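Local coordinates for uncharacterized protein (Nostoc punctiforme, PDB 2R3S), which probably transfers a methyl group from S-adenosylmethionine to a hydroxyl group, as a putative O-methyltransferase, at residues S173-Q185 and V203-Y217. Residues are numbered along the deposited sequence; the frame is centred on the assembly and turned at random. Where two conformers were deposited one is given.
Sequences SASHGLFGIAVAQ and VAKENARIQGVASRY. With EDO (1,2-ethanediol), chain E; EDO (1,2-ethanediol), chain G.
The guanidinium of Arg-216 meets Ala-184 O with its edge, in plane. NH2 donates to Ala-184 O at 3.0 Å, NH1 to the same oxygen at 3.3 Å. Both nitrogens come from one face of the carbonyl plane, NH2 well above it. NH1 also bonds Ala-190 O. With a leucine here, Ala-184 O would probably lose both donors and Ala-190 O one, and the end of helix 178-186 a link to the residue before strand 191-196. The Tyr-217 ring takes Ile-181 CG1 obliquely at CE1, 4.0 Å away. At the ring edge, a water accepts from Tyr-217 OH and donates to Gly-177 O. His-176 O lies in the amide plane of Asn-207, and ND2 reaches a lone pair of that oxygen at 2.9 Å, almost straight (165°). Ala-174 O lies above one face of the His-176 ring, toward its rim; Leu-178 CA and Phe-179 CE2 lie at its edge, in plane. ND1 accepts from Leu-178 N. In this Rossmann-like methyltransferase fold, turn 174-177 leads from strand 168-172 into helix 178-186. Gly-177 is the N-cap, where a side chain would clash with Ala-204. The helix segments run 26° apart, with Ile-181 a knob among Ala-204, Asn-207, Ala-208 and Gln-211. Its CG1 stands anti to the carbonyl carbon (chi1 -72°), turning CG2 onto Gln-211 CG; extended chi2 takes CD1 to 3.5 Å from Ala-208 N. Ala-184 CB packs on Val-213.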
loop_
_atom_site.group_PDB
_atom_site.type_symbol
_atom_site.label_atom_id
_atom_site.label_comp_id
_atom_site.label_asym_id
_atom_site.label_seq_id
_atom_site.Cartn_x
_atom_site.Cartn_y
_atom_site.Cartn_z
ATOM N N SER A 173 -5.706 22.711 19.367
ATOM C CA SER A 173 -6.016 22.053 18.092
ATOM C C SER A 173 -7.320 21.274 18.214
ATOM O O SER A 173 -7.388 20.077 17.960
ATOM C CB SER A 173 -4.868 21.195 17.559
ATOM O OG SER A 173 -4.604 20.135 18.439
ATOM N N ALA A 174 -8.359 22.013 18.581
ATOM C CA ALA A 174 -9.706 21.508 18.740
ATOM C C ALA A 174 -10.223 20.697 17.525
ATOM O O ALA A 174 -10.995 19.759 17.690
ATOM C CB ALA A 174 -10.631 22.678 19.064
ATOM N N SER A 175 -9.780 21.029 16.315
ATOM C CA SER A 175 -10.154 20.252 15.133
ATOM C C SER A 175 -11.683 20.186 15.022
ATOM O O SER A 175 -12.337 21.224 15.026
ATOM C CB SER A 175 -9.456 18.873 15.172
ATOM O OG SER A 175 -9.849 18.046 14.103
ATOM N N HIS A 176 -12.247 18.987 14.890
ATOM C CA HIS A 176 -13.699 18.747 14.969
ATOM C C HIS A 176 -14.384 19.223 16.253
ATOM O O HIS A 176 -15.627 19.276 16.328
ATOM C CB HIS A 176 -13.971 17.247 14.808
ATOM C CG HIS A 176 -13.004 16.396 15.560
ATOM N ND1 HIS A 176 -13.107 16.186 16.915
ATOM C CD2 HIS A 176 -11.870 15.771 15.166
ATOM C CE1 HIS A 176 -12.088 15.456 17.325
ATOM N NE2 HIS A 176 -11.313 15.203 16.284
ATOM N N GLY A 177 -13.589 19.498 17.282
ATOM C CA GLY A 177 -14.086 19.956 18.575
ATOM C C GLY A 177 -14.708 18.940 19.515
ATOM O O GLY A 177 -15.156 19.298 20.598
ATOM N N LEU A 178 -14.705 17.664 19.152
ATOM C CA LEU A 178 -15.470 16.674 19.927
ATOM C C LEU A 178 -14.923 16.444 21.355
ATOM O O LEU A 178 -15.687 16.085 22.251
ATOM C CB LEU A 178 -15.589 15.327 19.186
ATOM C CG LEU A 178 -16.335 15.302 17.840
ATOM C CD1 LEU A 178 -16.575 13.873 17.367
ATOM C CD2 LEU A 178 -17.651 16.077 17.902
ATOM N N PHE A 179 -13.625 16.622 21.573
ATOM C CA PHE A 179 -13.070 16.412 22.935
ATOM C C PHE A 179 -13.609 17.426 23.941
ATOM O O PHE A 179 -14.212 17.042 24.945
ATOM C CB PHE A 179 -11.540 16.332 22.916
ATOM C CG PHE A 179 -11.032 15.090 22.216
ATOM C CD1 PHE A 179 -10.924 13.884 22.909
ATOM C CD2 PHE A 179 -10.741 15.102 20.860
ATOM C CE1 PHE A 179 -10.499 12.719 22.271
ATOM C CE2 PHE A 179 -10.308 13.938 20.210
ATOM C CZ PHE A 179 -10.189 12.752 20.913
ATOM N N GLY A 180 -13.450 18.708 23.649
ATOM C CA GLY A 180 -14.036 19.765 24.474
ATOM C C GLY A 180 -15.547 19.730 24.515
ATOM O O GLY A 180 -16.142 19.975 25.558
ATOM N N ILE A 181 -16.174 19.420 23.376
ATOM C CA ILE A 181 -17.628 19.317 23.295
ATOM C C ILE A 181 -18.152 18.245 24.238
ATOM O O ILE A 181 -19.135 18.466 24.927
ATOM C CB ILE A 181 -18.117 19.058 21.839
ATOM C CG1 ILE A 181 -17.937 20.323 20.996
ATOM C CG2 ILE A 181 -19.559 18.651 21.821
ATOM C CD1 ILE A 181 -17.822 20.108 19.493
ATOM N N ALA A 182 -17.501 17.091 24.283
ATOM C CA ALA A 182 -17.904 16.030 25.223
ATOM C C ALA A 182 -17.735 16.450 26.683
ATOM O O ALA A 182 -18.559 16.085 27.519
ATOM C CB ALA A 182 -17.141 14.714 24.950
ATOM N N VAL A 183 -16.665 17.178 27.002
ATOM C CA VAL A 183 -16.513 17.730 28.351
ATOM C C VAL A 183 -17.755 18.600 28.638
ATOM O O VAL A 183 -18.407 18.426 29.647
ATOM C CB VAL A 183 -15.174 18.497 28.529
ATOM C CG1 VAL A 183 -15.116 19.186 29.863
ATOM C CG2 VAL A 183 -13.991 17.530 28.377
ATOM N N ALA A 184 -18.128 19.472 27.704
ATOM C CA ALA A 184 -19.311 20.330 27.878
ATOM C C ALA A 184 -20.570 19.513 28.038
ATOM O O ALA A 184 -21.394 19.828 28.891
ATOM C CB ALA A 184 -19.456 21.331 26.699
ATOM N N GLN A 185 -20.717 18.435 27.260
ATOM C CA GLN A 185 -21.907 17.573 27.332
ATOM C C GLN A 185 -22.100 16.975 28.725
ATOM O O GLN A 185 -23.218 16.831 29.192
ATOM C CB GLN A 185 -21.823 16.443 26.289
ATOM C CG GLN A 185 -22.723 15.223 26.561
ATOM C CD GLN A 185 -22.374 14.012 25.709
ATOM O OE1 GLN A 185 -21.707 14.128 24.687
ATOM N NE2 GLN A 185 -22.834 12.842 26.133
ATOM N N VAL A 203 -15.845 24.043 11.741
ATOM C CA VAL A 203 -16.340 22.671 11.968
ATOM C C VAL A 203 -16.690 22.432 13.453
ATOM O O VAL A 203 -17.779 21.921 13.782
ATOM C CB VAL A 203 -15.317 21.596 11.499
ATOM C CG1 VAL A 203 -15.917 20.171 11.670
ATOM C CG2 VAL A 203 -14.874 21.873 10.058
ATOM N N ALA A 204 -15.748 22.786 14.325
ATOM C CA ALA A 204 -15.908 22.683 15.781
ATOM C C ALA A 204 -17.158 23.390 16.272
ATOM O O ALA A 204 -17.913 22.858 17.106
ATOM C CB ALA A 204 -14.647 23.248 16.499
ATOM N N LYS A 205 -17.385 24.590 15.754
ATOM C CA LYS A 205 -18.570 25.371 16.127
ATOM C C LYS A 205 -19.822 24.664 15.687
ATOM O O LYS A 205 -20.786 24.562 16.438
ATOM C CB LYS A 205 -18.542 26.777 15.507
ATOM C CG LYS A 205 -17.928 27.837 16.401
ATOM C CD LYS A 205 -17.189 28.914 15.598
ATOM C CE LYS A 205 -18.107 29.808 14.798
ATOM N NZ LYS A 205 -17.324 30.522 13.732
ATOM N N GLU A 206 -19.801 24.184 14.451
ATOM C CA GLU A 206 -20.936 23.464 13.924
ATOM C C GLU A 206 -21.231 22.220 14.743
ATOM O O GLU A 206 -22.398 21.922 15.032
ATOM C CB GLU A 206 -20.675 23.115 12.454
ATOM C CG GLU A 206 -21.863 22.473 11.692
ATOM C CD GLU A 206 -23.208 23.209 11.871
ATOM O OE1 GLU A 206 -23.236 24.448 12.179
ATOM O OE2 GLU A 206 -24.240 22.506 11.702
ATOM N N ASN A 207 -20.185 21.493 15.142
ATOM C CA ASN A 207 -20.361 20.337 16.012
ATOM C C ASN A 207 -20.871 20.705 17.416
ATOM O O ASN A 207 -21.690 19.983 17.979
ATOM C CB ASN A 207 -19.079 19.460 16.060
ATOM C CG ASN A 207 -18.900 18.617 14.796
ATOM O OD1 ASN A 207 -19.865 18.184 14.189
ATOM N ND2 ASN A 207 -17.666 18.394 14.401
ATOM N N ALA A 208 -20.428 21.832 17.969
ATOM C CA ALA A 208 -20.963 22.308 19.256
ATOM C C ALA A 208 -22.444 22.628 19.118
ATOM O O ALA A 208 -23.261 22.274 19.966
ATOM C CB ALA A 208 -20.197 23.522 19.740
ATOM N N ARG A 209 -22.779 23.322 18.039
ATOM C CA ARG A 209 -24.180 23.586 17.667
ATOM C C ARG A 209 -24.991 22.281 17.608
ATOM O O ARG A 209 -25.964 22.117 18.332
ATOM C CB ARG A 209 -24.195 24.309 16.322
ATOM C CG ARG A 209 -25.191 25.420 16.200
ATOM C CD ARG A 209 -26.428 24.933 15.513
ATOM N NE ARG A 209 -26.176 24.583 14.107
ATOM C CZ ARG A 209 -26.721 23.548 13.456
ATOM N NH1 ARG A 209 -27.556 22.701 14.048
ATOM N NH2 ARG A 209 -26.412 23.342 12.183
ATOM N N ILE A 210 -24.562 21.330 16.783
ATOM C CA ILE A 210 -25.226 20.016 16.692
ATOM C C ILE A 210 -25.421 19.334 18.078
ATOM O O ILE A 210 -26.437 18.686 18.333
ATOM C CB ILE A 210 -24.440 19.080 15.721
ATOM C CG1 ILE A 210 -24.513 19.601 14.289
ATOM C CG2 ILE A 210 -24.967 17.649 15.756
ATOM C CD1 ILE A 210 -23.507 18.929 13.327
ATOM N N GLN A 211 -24.456 19.480 18.976
ATOM C CA GLN A 211 -24.499 18.784 20.259
ATOM C C GLN A 211 -25.252 19.518 21.380
ATOM O O GLN A 211 -25.464 18.952 22.441
ATOM C CB GLN A 211 -23.070 18.477 20.720
ATOM C CG GLN A 211 -22.363 17.482 19.807
ATOM C CD GLN A 211 -23.092 16.156 19.758
ATOM O OE1 GLN A 211 -23.446 15.591 20.810
ATOM N NE2 GLN A 211 -23.349 15.660 18.545
ATOM N N GLY A 212 -25.643 20.768 21.148
ATOM C CA GLY A 212 -26.447 21.523 22.105
ATOM C C GLY A 212 -25.649 22.310 23.129
ATOM O O GLY A 212 -26.135 22.561 24.226
ATOM N N VAL A 213 -24.424 22.694 22.773
ATOM C CA VAL A 213 -23.517 23.350 23.706
ATOM C C VAL A 213 -22.850 24.581 23.089
ATOM O O VAL A 213 -21.852 25.077 23.599
ATOM C CB VAL A 213 -22.475 22.321 24.283
ATOM C CG1 VAL A 213 -23.208 21.133 24.864
ATOM C CG2 VAL A 213 -21.461 21.855 23.221
ATOM N N ALA A 214 -23.427 25.089 22.004
ATOM C CA ALA A 214 -22.867 26.218 21.278
ATOM C C ALA A 214 -22.635 27.434 22.187
ATOM O O ALA A 214 -21.633 28.153 22.027
ATOM C CB ALA A 214 -23.784 26.602 20.114
ATOM N N SER A 215 -23.559 27.677 23.120
ATOM C CA SER A 215 -23.465 28.856 23.979
ATOM C C SER A 215 -22.329 28.772 25.004
ATOM O O SER A 215 -22.011 29.767 25.646
ATOM C CB SER A 215 -24.769 29.051 24.738
ATOM O OG SER A 215 -24.963 28.004 25.671
ATOM N N ARG A 216 -21.770 27.576 25.191
ATOM C CA ARG A 216 -20.673 27.349 26.123
ATOM C C ARG A 216 -19.430 26.960 25.371
ATOM O O ARG A 216 -18.490 26.402 25.954
ATOM C CB ARG A 216 -21.049 26.249 27.115
ATOM C CG ARG A 216 -22.343 26.536 27.835
ATOM C CD ARG A 216 -22.516 25.657 29.019
ATOM N NE ARG A 216 -23.122 24.390 28.656
ATOM C CZ ARG A 216 -22.597 23.190 28.876
ATOM N NH1 ARG A 216 -21.406 23.046 29.450
ATOM N NH2 ARG A 216 -23.275 22.116 28.511
ATOM N N TYR A 217 -19.440 27.265 24.075
ATOM C CA TYR A 217 -18.343 26.971 23.192
ATOM C C TYR A 217 -17.796 28.257 22.602
ATOM O O TYR A 217 -18.494 28.945 21.879
ATOM C CB TYR A 217 -18.767 26.006 22.064
ATOM C CG TYR A 217 -17.558 25.354 21.492
ATOM C CD1 TYR A 217 -16.998 24.241 22.109
ATOM C CD2 TYR A 217 -16.889 25.912 20.409
ATOM C CE1 TYR A 217 -15.835 23.668 21.626
ATOM C CE2 TYR A 217 -15.724 25.346 19.928
ATOM C CZ TYR A 217 -15.207 24.227 20.540
ATOM O OH TYR A 217 -14.056 23.656 20.061
HETATM C C1 EDO E . -6.574 17.123 16.569
HETATM O O1 EDO E . -6.013 18.194 17.413
HETATM C C2 EDO E . -6.401 17.269 15.047
HETATM O O2 EDO E . -5.182 16.755 14.481
HETATM C C1 EDO G . -28.250 20.215 25.763
HETATM O O1 EDO G . -28.557 18.823 25.899
HETATM C C2 EDO G . -28.993 20.727 24.530
HETATM O O2 EDO G . -28.722 22.107 24.269
HETATM O O HOH W 1 -13.461 21.549 21.401
#